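Local coordinates for protein D-xylonate dehydratase (Caulobacter crescentus, PDB 5OYN) that catalyses the dehydration of D-xylonate to 2-dehydro-3-deoxy-D-arabinonate in D-xylose degradation, and that of D-gluconate with similar efficiency, using a [2Fe-2S] cluster and magnesium, at residues A[53-58]-A[256-261]; A[315-320]-A[383-388]; A[108-113]-A[564-569]. One frame throughout, in Å; residues are numbered along the deposited sequence.

Interaction 1: residues A[53-58]-A[256-261]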
ATOM      1  N   GLY A  53      -5.379 -24.913 -12.363  1.00 76.08           N
ATOM      2  CA  GLY A  53      -6.307 -24.709 -13.449  1.00 71.75           C
ATOM      3  C   GLY A  53      -7.305 -23.591 -13.263  1.00 71.18           C
ATOM      4  O   GLY A  53      -8.238 -23.486 -14.069  1.00 74.44           O
ATOM      5  N   LYS A  54      -7.160 -22.760 -12.231  1.00 71.08           N
ATOM      6  CA  LYS A  54      -7.952 -21.542 -12.170  1.00 63.32           C
ATOM      7  C   LYS A  54      -7.489 -20.581 -13.269  1.00 63.00           C
ATOM      8  O   LYS A  54      -6.344 -20.660 -13.732  1.00 60.99           O
ATOM      9  CB  LYS A  54      -7.820 -20.873 -10.804  1.00 59.64           C
ATOM     10  CG  LYS A  54      -8.190 -21.723  -9.602  1.00 63.15           C
ATOM     11  CD  LYS A  54      -8.291 -20.835  -8.348  1.00 58.08           C
ATOM     12  CE  LYS A  54      -8.447 -21.623  -7.059  1.00 60.58           C
ATOM     13  NZ  LYS A  54      -7.142 -21.826  -6.326  1.00 78.60           N
ATOM     14  N   PRO A  55      -8.358 -19.673 -13.718  1.00 62.19           N
ATOM     15  CA  PRO A  55      -7.931 -18.723 -14.754  1.00 63.41           C
ATOM     16  C   PRO A  55      -7.135 -17.559 -14.175  1.00 61.02           C
ATOM     17  O   PRO A  55      -7.449 -17.018 -13.109  1.00 56.32           O
ATOM     18  CB  PRO A  55      -9.249 -18.248 -15.374  1.00 52.64           C
ATOM     19  CG  PRO A  55     -10.251 -18.403 -14.277  1.00 57.56           C
ATOM     20  CD  PRO A  55      -9.771 -19.489 -13.339  1.00 56.65           C
ATOM     21  N   ILE A  56      -6.073 -17.198 -14.887  1.00 61.07           N
ATOM     22  CA  ILE A  56      -5.293 -16.011 -14.562  1.00 59.00           C
ATOM     23  C   ILE A  56      -6.083 -14.810 -15.059  1.00 58.47           C
ATOM     24  O   ILE A  56      -6.263 -14.641 -16.268  1.00 57.82           O
ATOM     25  CB  ILE A  56      -3.903 -16.050 -15.203  1.00 57.95           C
ATOM     26  CG1 ILE A  56      -3.179 -17.363 -14.885  1.00 59.85           C
ATOM     27  CG2 ILE A  56      -3.102 -14.864 -14.738  1.00 59.38           C
ATOM     28  CD1 ILE A  56      -3.268 -17.810 -13.426  1.00 61.48           C
ATOM     29  N   ILE A  57      -6.552 -13.975 -14.134  1.00 58.96           N
ATOM     30  CA  ILE A  57      -7.299 -12.768 -14.469  1.00 58.73           C
ATOM     31  C   ILE A  57      -6.341 -11.581 -14.458  1.00 51.50           C
ATOM     32  O   ILE A  57      -5.864 -11.170 -13.403  1.00 51.25           O
ATOM     33  CB  ILE A  57      -8.468 -12.534 -13.504  1.00 54.52           C
ATOM     34  CG1 ILE A  57      -9.262 -13.828 -13.303  1.00 49.25           C
ATOM     35  CG2 ILE A  57      -9.354 -11.410 -14.043  1.00 50.90           C
ATOM     36  CD1 ILE A  57     -10.181 -14.153 -14.461  1.00 53.75           C
ATOM     37  N   GLY A  58      -6.053 -11.016 -15.624  1.00 52.09           N
ATOM     38  CA  GLY A  58      -5.329  -9.766 -15.658  1.00 51.51           C
ATOM     39  C   GLY A  58      -6.194  -8.618 -15.172  1.00 59.92           C
ATOM     40  O   GLY A  58      -7.419  -8.623 -15.314  1.00 59.44           O
ATOM     41  N   ASP A 256     -16.502 -15.621 -14.073  1.00 61.89           N
ATOM     42  CA  ASP A 256     -17.650 -16.176 -14.786  1.00 61.18           C
ATOM     43  C   ASP A 256     -17.483 -16.020 -16.296  1.00 62.74           C
ATOM     44  O   ASP A 256     -17.599 -16.990 -17.051  1.00 68.23           O
ATOM     45  CB  ASP A 256     -18.930 -15.480 -14.328  1.00 63.61           C
ATOM     46  CG  ASP A 256     -19.432 -15.977 -12.989  1.00 70.38           C
ATOM     47  OD1 ASP A 256     -19.122 -17.133 -12.616  1.00 75.30           O
ATOM     48  OD2 ASP A 256     -20.158 -15.200 -12.322  1.00 68.09           O
ATOM     49  N   LEU A 257     -17.191 -14.800 -16.752  1.00 54.08           N
ATOM     50  CA  LEU A 257     -16.966 -14.571 -18.171  1.00 56.88           C
ATOM     51  C   LEU A 257     -15.811 -15.403 -18.704  1.00 60.23           C
ATOM     52  O   LEU A 257     -15.770 -15.711 -19.899  1.00 63.16           O
ATOM     53  CB  LEU A 257     -16.690 -13.092 -18.437  1.00 60.45           C
ATOM     54  CG  LEU A 257     -17.754 -12.032 -18.185  1.00 58.38           C
ATOM     55  CD1 LEU A 257     -17.199 -10.712 -18.682  1.00 56.37           C
ATOM     56  CD2 LEU A 257     -19.041 -12.374 -18.913  1.00 60.48           C
ATOM     57  N   ALA A 258     -14.849 -15.751 -17.855  1.00 64.39           N
ATOM     58  CA  ALA A 258     -13.750 -16.586 -18.326  1.00 61.96           C
ATOM     59  C   ALA A 258     -14.201 -18.027 -18.515  1.00 61.98           C
ATOM     60  O   ALA A 258     -13.785 -18.686 -19.474  1.00 67.45           O
ATOM     61  CB  ALA A 258     -12.572 -16.521 -17.356  1.00 59.48           C
ATOM     62  N   TYR A 259     -15.062 -18.525 -17.627  1.00 58.17           N
ATOM     63  CA  TYR A 259     -15.505 -19.908 -17.736  1.00 63.44           C
ATOM     64  C   TYR A 259     -16.510 -20.076 -18.870  1.00 71.79           C
ATOM     65  O   TYR A 259     -16.362 -20.971 -19.712  1.00 72.20           O
ATOM     66  CB  TYR A 259     -16.084 -20.380 -16.402  1.00 65.13           C
ATOM     67  CG  TYR A 259     -15.007 -20.916 -15.464  1.00 76.99           C
ATOM     68  CD1 TYR A 259     -14.447 -20.111 -14.483  1.00 73.57           C
ATOM     69  CD2 TYR A 259     -14.532 -22.218 -15.579  1.00 75.58           C
ATOM     70  CE1 TYR A 259     -13.466 -20.588 -13.630  1.00 73.03           C
ATOM     71  CE2 TYR A 259     -13.544 -22.701 -14.724  1.00 73.78           C
ATOM     72  CZ  TYR A 259     -13.017 -21.880 -13.753  1.00 73.80           C
ATOM     73  OH  TYR A 259     -12.037 -22.334 -12.892  1.00 70.31           O
ATOM     74  N   ASP A 260     -17.520 -19.203 -18.929  1.00 66.15           N
ATOM     75  CA  ASP A 260     -18.501 -19.246 -20.008  1.00 59.54           C
ATOM     76  C   ASP A 260     -17.944 -18.760 -21.332  1.00 60.71           C
ATOM     77  O   ASP A 260     -18.652 -18.838 -22.333  1.00 65.29           O
ATOM     78  CB  ASP A 260     -19.731 -18.419 -19.644  1.00 56.23           C
ATOM     79  CG  ASP A 260     -20.311 -18.819 -18.310  1.00 69.40           C
ATOM     80  OD1 ASP A 260     -19.947 -19.918 -17.823  1.00 82.81           O
ATOM     81  OD2 ASP A 260     -21.106 -18.040 -17.738  1.00 65.18           O
ATOM     82  N   ASP A 261     -16.721 -18.240 -21.358  1.00 62.69           N
ATOM     83  CA  ASP A 261     -16.027 -17.929 -22.605  1.00 63.15           C
ATOM     84  C   ASP A 261     -16.711 -16.793 -23.381  1.00 61.76           C
ATOM     85  O   ASP A 261     -16.749 -16.804 -24.612  1.00 67.70           O
ATOM     86  CB  ASP A 261     -15.897 -19.188 -23.466  1.00 67.36           C
ATOM     87  CG  ASP A 261     -14.689 -19.155 -24.377  1.00 72.84           C
ATOM     88  OD1 ASP A 261     -13.714 -18.437 -24.060  1.00 74.83           O
ATOM     89  OD2 ASP A 261     -14.723 -19.847 -25.420  1.00 71.82           O
TER

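Interaction 2: residues A[315-320]-A[383-388]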
ATOM      1  N   ILE A 315     -32.842  12.260 -31.248  1.00 63.58           N
ATOM      2  CA  ILE A 315     -32.985  11.867 -29.845  1.00 58.57           C
ATOM      3  C   ILE A 315     -33.010  13.130 -28.988  1.00 60.96           C
ATOM      4  O   ILE A 315     -32.117  13.984 -29.132  1.00 62.05           O
ATOM      5  CB  ILE A 315     -31.842  10.953 -29.427  1.00 60.40           C
ATOM      6  CG1 ILE A 315     -31.747   9.737 -30.361  1.00 62.47           C
ATOM      7  CG2 ILE A 315     -32.009  10.545 -27.964  1.00 55.87           C
ATOM      8  CD1 ILE A 315     -32.512   8.528 -29.904  1.00 62.98           C
ATOM      9  N   PRO A 316     -33.995  13.303 -28.109  1.00 51.10           N
ATOM     10  CA  PRO A 316     -33.981  14.469 -27.218  1.00 53.79           C
ATOM     11  C   PRO A 316     -32.937  14.314 -26.117  1.00 59.89           C
ATOM     12  O   PRO A 316     -32.506  13.208 -25.767  1.00 54.29           O
ATOM     13  CB  PRO A 316     -35.395  14.496 -26.635  1.00 51.21           C
ATOM     14  CG  PRO A 316     -35.865  13.069 -26.695  1.00 52.52           C
ATOM     15  CD  PRO A 316     -35.122  12.393 -27.840  1.00 47.26           C
ATOM     16  N   LEU A 317     -32.522  15.459 -25.579  1.00 60.09           N
ATOM     17  CA  LEU A 317     -31.584  15.516 -24.464  1.00 55.35           C
ATOM     18  C   LEU A 317     -32.348  15.326 -23.162  1.00 57.43           C
ATOM     19  O   LEU A 317     -33.256  16.106 -22.861  1.00 62.61           O
ATOM     20  CB  LEU A 317     -30.857  16.859 -24.460  1.00 57.31           C
ATOM     21  CG  LEU A 317     -30.099  17.186 -23.178  1.00 61.59           C
ATOM     22  CD1 LEU A 317     -28.883  16.271 -23.031  1.00 56.36           C
ATOM     23  CD2 LEU A 317     -29.700  18.653 -23.138  1.00 57.07           C
ATOM     24  N   ILE A 318     -31.991  14.310 -22.377  1.00 59.55           N
ATOM     25  CA  ILE A 318     -32.753  14.012 -21.168  1.00 62.88           C
ATOM     26  C   ILE A 318     -31.950  14.088 -19.875  1.00 56.65           C
ATOM     27  O   ILE A 318     -32.567  14.075 -18.801  1.00 58.80           O
ATOM     28  CB  ILE A 318     -33.474  12.652 -21.259  1.00 62.08           C
ATOM     29  CG1 ILE A 318     -32.528  11.556 -21.729  1.00 59.92           C
ATOM     30  CG2 ILE A 318     -34.688  12.765 -22.170  1.00 59.32           C
ATOM     31  CD1 ILE A 318     -33.129  10.175 -21.548  1.00 63.80           C
ATOM     32  N   VAL A 319     -30.621  14.202 -19.898  1.00 53.16           N
ATOM     33  CA  VAL A 319     -29.863  14.302 -18.651  1.00 57.84           C
ATOM     34  C   VAL A 319     -29.477  15.755 -18.417  1.00 52.53           C
ATOM     35  O   VAL A 319     -28.931  16.419 -19.305  1.00 54.22           O
ATOM     36  CB  VAL A 319     -28.632  13.371 -18.630  1.00 59.69           C
ATOM     37  CG1 VAL A 319     -28.986  12.004 -19.179  1.00 55.73           C
ATOM     38  CG2 VAL A 319     -27.437  13.972 -19.354  1.00 64.52           C
ATOM     39  N   ASN A 320     -29.774  16.247 -17.215  1.00 52.54           N
ATOM     40  CA  ASN A 320     -29.663  17.667 -16.892  1.00 50.84           C
ATOM     41  C   ASN A 320     -28.293  17.953 -16.272  1.00 50.42           C
ATOM     42  O   ASN A 320     -28.161  18.345 -15.119  1.00 45.23           O
ATOM     43  CB  ASN A 320     -30.797  18.083 -15.969  1.00 50.30           C
ATOM     44  CG  ASN A 320     -30.924  19.582 -15.865  1.00 55.07           C
ATOM     45  OD1 ASN A 320     -30.233  20.321 -16.579  1.00 55.14           O
ATOM     46  ND2 ASN A 320     -31.789  20.048 -14.963  1.00 48.25           N
ATOM     47  N   GLU A 383     -41.328  14.768 -22.519  1.00 71.71           N
ATOM     48  CA  GLU A 383     -41.173  16.145 -22.051  1.00 71.72           C
ATOM     49  C   GLU A 383     -39.705  16.360 -21.686  1.00 72.10           C
ATOM     50  O   GLU A 383     -39.349  16.450 -20.501  1.00 70.68           O
ATOM     51  CB  GLU A 383     -42.092  16.455 -20.867  1.00 68.32           C
ATOM     52  CG  GLU A 383     -43.589  16.101 -21.026  1.00 79.22           C
ATOM     53  CD  GLU A 383     -44.189  16.496 -22.391  1.00 93.99           C
ATOM     54  OE1 GLU A 383     -44.443  15.586 -23.220  1.00 96.58           O
ATOM     55  OE2 GLU A 383     -44.389  17.712 -22.643  1.00 89.29           O
ATOM     56  N   PRO A 384     -38.819  16.439 -22.690  1.00 70.53           N
ATOM     57  CA  PRO A 384     -37.385  16.478 -22.400  1.00 61.30           C
ATOM     58  C   PRO A 384     -36.857  17.890 -22.223  1.00 63.89           C
ATOM     59  O   PRO A 384     -37.618  18.841 -22.029  1.00 63.95           O
ATOM     60  CB  PRO A 384     -36.781  15.814 -23.636  1.00 65.04           C
ATOM     61  CG  PRO A 384     -37.670  16.283 -24.729  1.00 62.50           C
ATOM     62  CD  PRO A 384     -39.062  16.432 -24.143  1.00 62.24           C
ATOM     63  N   LEU A 385     -35.539  18.033 -22.293  1.00 65.70           N
ATOM     64  CA  LEU A 385     -34.889  19.316 -22.059  1.00 66.15           C
ATOM     65  C   LEU A 385     -34.730  20.114 -23.330  1.00 65.98           C
ATOM     66  O   LEU A 385     -34.736  21.350 -23.286  1.00 68.53           O
ATOM     67  CB  LEU A 385     -33.499  19.102 -21.460  1.00 65.18           C
ATOM     68  CG  LEU A 385     -33.318  19.083 -19.955  1.00 62.13           C
ATOM     69  CD1 LEU A 385     -31.906  18.626 -19.703  1.00 63.76           C
ATOM     70  CD2 LEU A 385     -33.546  20.469 -19.375  1.00 61.33           C
ATOM     71  N   ALA A 386     -34.548  19.411 -24.444  1.00 64.77           N
ATOM     72  CA  ALA A 386     -34.281  19.957 -25.761  1.00 62.18           C
ATOM     73  C   ALA A 386     -34.483  18.828 -26.750  1.00 70.09           C
ATOM     74  O   ALA A 386     -34.140  17.678 -26.453  1.00 66.58           O
ATOM     75  CB  ALA A 386     -32.856  20.511 -25.882  1.00 58.11           C
ATOM     76  N   GLU A 387     -35.058  19.149 -27.907  1.00 70.80           N
ATOM     77  CA  GLU A 387     -35.197  18.135 -28.934  1.00 69.53           C
ATOM     78  C   GLU A 387     -33.979  18.157 -29.856  1.00 64.85           C
ATOM     79  O   GLU A 387     -33.099  19.015 -29.740  1.00 62.08           O
ATOM     80  CB  GLU A 387     -36.505  18.330 -29.696  1.00 66.30           C
ATOM     81  CG  GLU A 387     -37.718  17.918 -28.876  1.00 69.81           C
ATOM     82  CD  GLU A 387     -39.014  18.517 -29.399  1.00 98.40           C
ATOM     83  OE1 GLU A 387     -39.164  18.630 -30.646  1.00100.94           O
ATOM     84  OE2 GLU A 387     -39.882  18.880 -28.559  1.00100.96           O
ATOM     85  N   LYS A 388     -33.920  17.167 -30.746  1.00 66.52           N
ATOM     86  CA  LYS A 388     -32.847  17.018 -31.737  1.00 70.08           C
ATOM     87  C   LYS A 388     -31.477  17.261 -31.107  1.00 64.86           C
ATOM     88  O   LYS A 388     -30.764  18.209 -31.439  1.00 65.67           O
ATOM     89  CB  LYS A 388     -33.068  17.948 -32.936  1.00 72.16           C
ATOM     90  CG  LYS A 388     -34.389  17.745 -33.667  1.00 72.55           C
ATOM     91  CD  LYS A 388     -34.298  18.153 -35.135  1.00 79.55           C
ATOM     92  CE  LYS A 388     -34.147  19.661 -35.296  1.00 88.59           C
ATOM     93  NZ  LYS A 388     -35.124  20.239 -36.275  1.00 82.19           N
TER

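Interaction 3: residues A[108-113]-A[564-569]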
ATOM      1  N   ALA A 108      -3.275  14.340 -25.609  1.00 69.96           N
ATOM      2  CA  ALA A 108      -3.405  12.950 -25.184  1.00 67.35           C
ATOM      3  C   ALA A 108      -4.010  12.053 -26.260  1.00 72.01           C
ATOM      4  O   ALA A 108      -3.979  10.825 -26.102  1.00 65.55           O
ATOM      5  CB  ALA A 108      -4.239  12.863 -23.907  1.00 64.44           C
ATOM      6  N   ALA A 109      -4.557  12.627 -27.345  1.00 65.61           N
ATOM      7  CA  ALA A 109      -5.031  11.797 -28.446  1.00 63.22           C
ATOM      8  C   ALA A 109      -3.912  10.946 -29.024  1.00 61.48           C
ATOM      9  O   ALA A 109      -4.176   9.878 -29.590  1.00 60.89           O
ATOM     10  CB  ALA A 109      -5.650  12.669 -29.538  1.00 68.01           C
ATOM     11  N   LEU A 110      -2.666  11.392 -28.872  1.00 56.51           N
ATOM     12  CA  LEU A 110      -1.532  10.631 -29.369  1.00 60.92           C
ATOM     13  C   LEU A 110      -1.398   9.288 -28.668  1.00 62.16           C
ATOM     14  O   LEU A 110      -0.818   8.350 -29.225  1.00 61.89           O
ATOM     15  CB  LEU A 110      -0.255  11.440 -29.172  1.00 61.94           C
ATOM     16  CG  LEU A 110       0.019  12.462 -30.262  1.00 62.21           C
ATOM     17  CD1 LEU A 110       1.266  13.254 -29.919  1.00 66.15           C
ATOM     18  CD2 LEU A 110       0.185  11.726 -31.564  1.00 59.70           C
ATOM     19  N   ASP A 111      -1.918   9.176 -27.453  1.00 63.18           N
ATOM     20  CA  ASP A 111      -1.565   8.065 -26.584  1.00 60.31           C
ATOM     21  C   ASP A 111      -2.529   6.896 -26.674  1.00 60.70           C
ATOM     22  O   ASP A 111      -2.145   5.771 -26.333  1.00 56.48           O
ATOM     23  CB  ASP A 111      -1.476   8.556 -25.140  1.00 59.48           C
ATOM     24  CG  ASP A 111      -0.187   9.316 -24.879  1.00 66.03           C
ATOM     25  OD1 ASP A 111       0.821   8.979 -25.541  1.00 63.88           O
ATOM     26  OD2 ASP A 111      -0.178  10.243 -24.033  1.00 67.09           O
ATOM     27  N   ARG A 112      -3.761   7.125 -27.137  1.00 60.33           N
ATOM     28  CA  ARG A 112      -4.738   6.048 -27.149  1.00 56.17           C
ATOM     29  C   ARG A 112      -4.243   4.876 -27.979  1.00 59.42           C
ATOM     30  O   ARG A 112      -4.340   3.718 -27.557  1.00 59.34           O
ATOM     31  CB  ARG A 112      -6.068   6.555 -27.674  1.00 54.23           C
ATOM     32  CG  ARG A 112      -7.172   5.543 -27.541  1.00 58.24           C
ATOM     33  CD  ARG A 112      -8.309   5.869 -28.480  1.00 60.25           C
ATOM     34  NE  ARG A 112      -8.030   5.347 -29.809  1.00 63.26           N
ATOM     35  CZ  ARG A 112      -8.597   5.790 -30.923  1.00 60.55           C
ATOM     36  NH1 ARG A 112      -9.487   6.770 -30.882  1.00 60.01           N
ATOM     37  NH2 ARG A 112      -8.272   5.241 -32.080  1.00 69.23           N
ATOM     38  N   ASN A 113      -3.675   5.160 -29.149  1.00 61.42           N
ATOM     39  CA  ASN A 113      -3.210   4.080 -30.006  1.00 61.55           C
ATOM     40  C   ASN A 113      -1.938   3.449 -29.452  1.00 59.19           C
ATOM     41  O   ASN A 113      -1.773   2.224 -29.509  1.00 57.35           O
ATOM     42  CB  ASN A 113      -3.010   4.604 -31.432  1.00 67.31           C
ATOM     43  CG  ASN A 113      -4.344   4.845 -32.169  1.00 65.79           C
ATOM     44  OD1 ASN A 113      -5.365   4.223 -31.863  1.00 64.65           O
ATOM     45  ND2 ASN A 113      -4.326   5.746 -33.142  1.00 65.07           N
ATOM     46  N   PRO A 564       9.862  10.019 -31.771  1.00 72.63           N
ATOM     47  CA  PRO A 564       9.669   8.730 -32.461  1.00 69.42           C
ATOM     48  C   PRO A 564       8.211   8.319 -32.597  1.00 63.60           C
ATOM     49  O   PRO A 564       7.820   7.835 -33.660  1.00 70.02           O
ATOM     50  CB  PRO A 564      10.463   7.744 -31.586  1.00 66.69           C
ATOM     51  CG  PRO A 564      11.553   8.578 -30.981  1.00 64.40           C
ATOM     52  CD  PRO A 564      11.024   9.999 -30.858  1.00 63.38           C
ATOM     53  N   TRP A 565       7.384   8.498 -31.567  1.00 63.96           N
ATOM     54  CA  TRP A 565       6.017   8.006 -31.695  1.00 62.70           C
ATOM     55  C   TRP A 565       5.215   8.867 -32.661  1.00 65.83           C
ATOM     56  O   TRP A 565       4.318   8.360 -33.345  1.00 66.57           O
ATOM     57  CB  TRP A 565       5.341   7.933 -30.325  1.00 55.50           C
ATOM     58  CG  TRP A 565       3.893   7.623 -30.408  1.00 55.52           C
ATOM     59  CD1 TRP A 565       2.861   8.433 -30.029  1.00 62.04           C
ATOM     60  CD2 TRP A 565       3.294   6.429 -30.928  1.00 61.40           C
ATOM     61  NE1 TRP A 565       1.651   7.819 -30.278  1.00 59.10           N
ATOM     62  CE2 TRP A 565       1.889   6.585 -30.826  1.00 61.67           C
ATOM     63  CE3 TRP A 565       3.802   5.246 -31.473  1.00 63.54           C
ATOM     64  CZ2 TRP A 565       0.988   5.602 -31.253  1.00 60.04           C
ATOM     65  CZ3 TRP A 565       2.900   4.259 -31.889  1.00 62.36           C
ATOM     66  CH2 TRP A 565       1.511   4.448 -31.775  1.00 57.79           C
ATOM     67  N   GLN A 566       5.543  10.155 -32.759  1.00 61.46           N
ATOM     68  CA  GLN A 566       4.814  11.016 -33.682  1.00 66.17           C
ATOM     69  C   GLN A 566       5.076  10.620 -35.133  1.00 70.24           C
ATOM     70  O   GLN A 566       4.164  10.674 -35.970  1.00 63.59           O
ATOM     71  CB  GLN A 566       5.188  12.475 -33.439  1.00 65.66           C
ATOM     72  CG  GLN A 566       4.587  13.058 -32.178  1.00 64.17           C
ATOM     73  CD  GLN A 566       5.066  14.465 -31.928  1.00 66.33           C
ATOM     74  OE1 GLN A 566       5.523  15.141 -32.849  1.00 68.93           O
ATOM     75  NE2 GLN A 566       4.972  14.919 -30.681  1.00 67.50           N
ATOM     76  N   GLU A 567       6.311  10.211 -35.451  1.00 68.05           N
ATOM     77  CA  GLU A 567       6.596   9.704 -36.789  1.00 66.02           C
ATOM     78  C   GLU A 567       5.722   8.497 -37.109  1.00 68.99           C
ATOM     79  O   GLU A 567       5.097   8.431 -38.178  1.00 73.18           O
ATOM     80  CB  GLU A 567       8.074   9.346 -36.925  1.00 68.15           C
ATOM     81  CG  GLU A 567       8.364   8.529 -38.179  1.00 72.76           C
ATOM     82  CD  GLU A 567       9.700   8.860 -38.830  1.00 74.51           C
ATOM     83  OE1 GLU A 567      10.099   8.123 -39.766  1.00 68.09           O
ATOM     84  OE2 GLU A 567      10.348   9.844 -38.405  1.00 73.67           O
ATOM     85  N   ILE A 568       5.655   7.532 -36.189  1.00 62.31           N
ATOM     86  CA  ILE A 568       4.790   6.378 -36.407  1.00 60.81           C
ATOM     87  C   ILE A 568       3.343   6.817 -36.517  1.00 65.79           C
ATOM     88  O   ILE A 568       2.623   6.397 -37.429  1.00 74.02           O
ATOM     89  CB  ILE A 568       4.958   5.344 -35.286  1.00 62.97           C
ATOM     90  CG1 ILE A 568       6.337   4.696 -35.359  1.00 60.12           C
ATOM     91  CG2 ILE A 568       3.839   4.312 -35.361  1.00 58.42           C
ATOM     92  CD1 ILE A 568       6.887   4.349 -33.997  1.00 69.77           C
ATOM     93  N   TYR A 569       2.889   7.663 -35.585  1.00 65.58           N
ATOM     94  CA  TYR A 569       1.485   8.065 -35.583  1.00 65.77           C
ATOM     95  C   TYR A 569       1.115   8.761 -36.886  1.00 69.31           C
ATOM     96  O   TYR A 569       0.125   8.406 -37.540  1.00 63.49           O
ATOM     97  CB  TYR A 569       1.188   8.975 -34.393  1.00 60.91           C
ATOM     98  CG  TYR A 569      -0.277   9.342 -34.253  1.00 59.94           C
ATOM     99  CD1 TYR A 569      -1.147   8.537 -33.525  1.00 59.87           C
ATOM    100  CD2 TYR A 569      -0.792  10.498 -34.840  1.00 59.77           C
ATOM    101  CE1 TYR A 569      -2.493   8.867 -33.388  1.00 60.67           C
ATOM    102  CE2 TYR A 569      -2.141  10.833 -34.719  1.00 57.64           C
ATOM    103  CZ  TYR A 569      -2.989  10.013 -33.989  1.00 62.86           C
ATOM    104  OH  TYR A 569      -4.332  10.335 -33.846  1.00 61.45           O
TER

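Interaction 1: residues A[53-58]-A[256-261]
Pro55 meets both Tyr259 and Ala258, and the evidence for an apolar contact lies in which atoms approach. The pyrrolidine ring and the phenol cross at about a right angle. Pro55 CD is 3.9 Å from Tyr259 CE1, and that same CD is 3.7 Å from Tyr259 OH, so the proline meets the outer part of the tyrosine, at CE1 and OH. A chi1 of -86° swings the phenol across to 53-58 from a CB that does not itself aim there. Ala258, in contrast, points its methyl toward 53-58: Ala258 CB is 4.2 Å from Pro55 CB and 4.4 Å from Ile57 CD1. The short side chain suits a backbone separation of 7.2 Å between the CA atoms of Pro55 and Ala258.

No polar bond joins the two segments: Tyr259 OH lies 4.1 Å from Gly53 O, too far for a hydrogen bond. The turn carrying the two helix residues is kept in shape by its own backbone, Asp260 N donating to Asp256 O over 2.9 Å.

Beyond the pair, Phe18 meets the Tyr259 ring edge-to-face, and the backbone of Ile57 bonds to Ile90 and Met92 of the neighbouring strand. With 155 Å² buried in total, this is a modest piece of alpha/beta layer packing, in which the C-terminal part of helix 241-259 lies against the start of strand 56-61 in a parallel sheet.

Interaction 2: residues A[315-320]-A[383-388]
Leu317 and the pair Leu385-Ala386 exchange two backbone hydrogen bonds, which are the polar core of this contact. Leu317 N donates to Ala386 O over 2.9 Å, with an N-H...O angle of 159°. In return, Leu317 O accepts from Leu385 N at 3.0 Å; a C=O...N angle of 177° puts this donor almost straight off the end of the carbonyl. Both polar backbone atoms of Leu317 are therefore satisfied by one short run of the facing chain, while Pro316 and Pro384 have no N-H to offer.

Neither segment forms a regular strand: this is a loop-to-loop pairing, in which the loop after helix 306-312, in the N-terminal dehydratase family region, meets the one that leads to strand 392-393 in the C-terminal region. Backbone bonds from Ile315 to Ala389 and from Ile318 to Phe379 extend the pairing to residues flanking 383-388, and a further one joins Ile318 to Ala282 at the end of helix 270-282.

Apolar groups flank the bonds. The two prolines cross at a slant, Pro316 CB resting 3.5 Å from Pro384 CG, and Ile318 CG2 is 4.0 Å from Pro384 CB. With CG anti to the backbone N (chi1 166°), the Leu317 side chain is directed to Leu385, and Leu317 CD2 lies 4.1 Å from Leu385 CD1. Leu385 CD1 also runs up to Asn320, 3.7 Å from Asn320 CA and 3.9 Å from Asn320 OD1. The Asn320 amide finds its polar partners beyond the two segments: ND2 donates to Glu376 O, and OD1 takes a weak bond from Lys326 N.

Interaction 3: residues A[108-113]-A[564-569]
Leu110 carries the largest buried area of the contact and uses three groups. Its CD2 methyl sits over one face of the Tyr569 ring, 3.8 Å from the centroid and offset toward the rim, a CH-pi contact. The Leu110 CD1 branch lies against the aliphatic part of Gln566, 4.0 Å from Gln566 CG. The backbone O of Leu110 accepts from Trp565 NE1 at 2.7 Å; the N-H...O angle is 155°, and the oxygen lies at the indole edge, near the ring plane.

Helices 109-125 and 564-572 pack crosswise here: the axes of their segments 109-113 and 564-569 come within 10.8 Å, with 76° between their directions, bringing the C-terminal family region against the N-terminal one. The side chain of Ala109 is about 8 Å from the bound magnesium ion.

Trp565 extends its indole with CG anti to the backbone N (chi1 172°), and Trp565 CZ2 also reaches Asn113 CB at 4.1 Å. Replacing it with a phenylalanine would probably leave the buried Leu110 O without its indole donor and open a gap beside Asn113. Tyr569 CE1 comes within 3.6 Å of Asn113 ND2, an amide nitrogen that donates to Gly580 O. Trp565 also packs on Glu121 of the third subunit.

In the fold
The three contacts are separate, and no two touch. The centres of interaction 1 and interaction 2 lie about 41 Å apart, those of interaction 1 and interaction 3 about 33 Å, and those of interaction 2 and interaction 3 about 36 Å. Interaction 1 stays within the N-terminal family region, at its parallel sheet, whereas interactions 2 and 3 each join N- and C-terminal regions, from opposite sides of the chain's centre. Along the sequence, interaction 1 closes before interaction 2 opens; interaction 2 is nested inside the long loop closed by interaction 3, and the segments of 1 and 3 alternate. The two regions are therefore tied at well-separated places, interaction 3 being the one near the magnesium site.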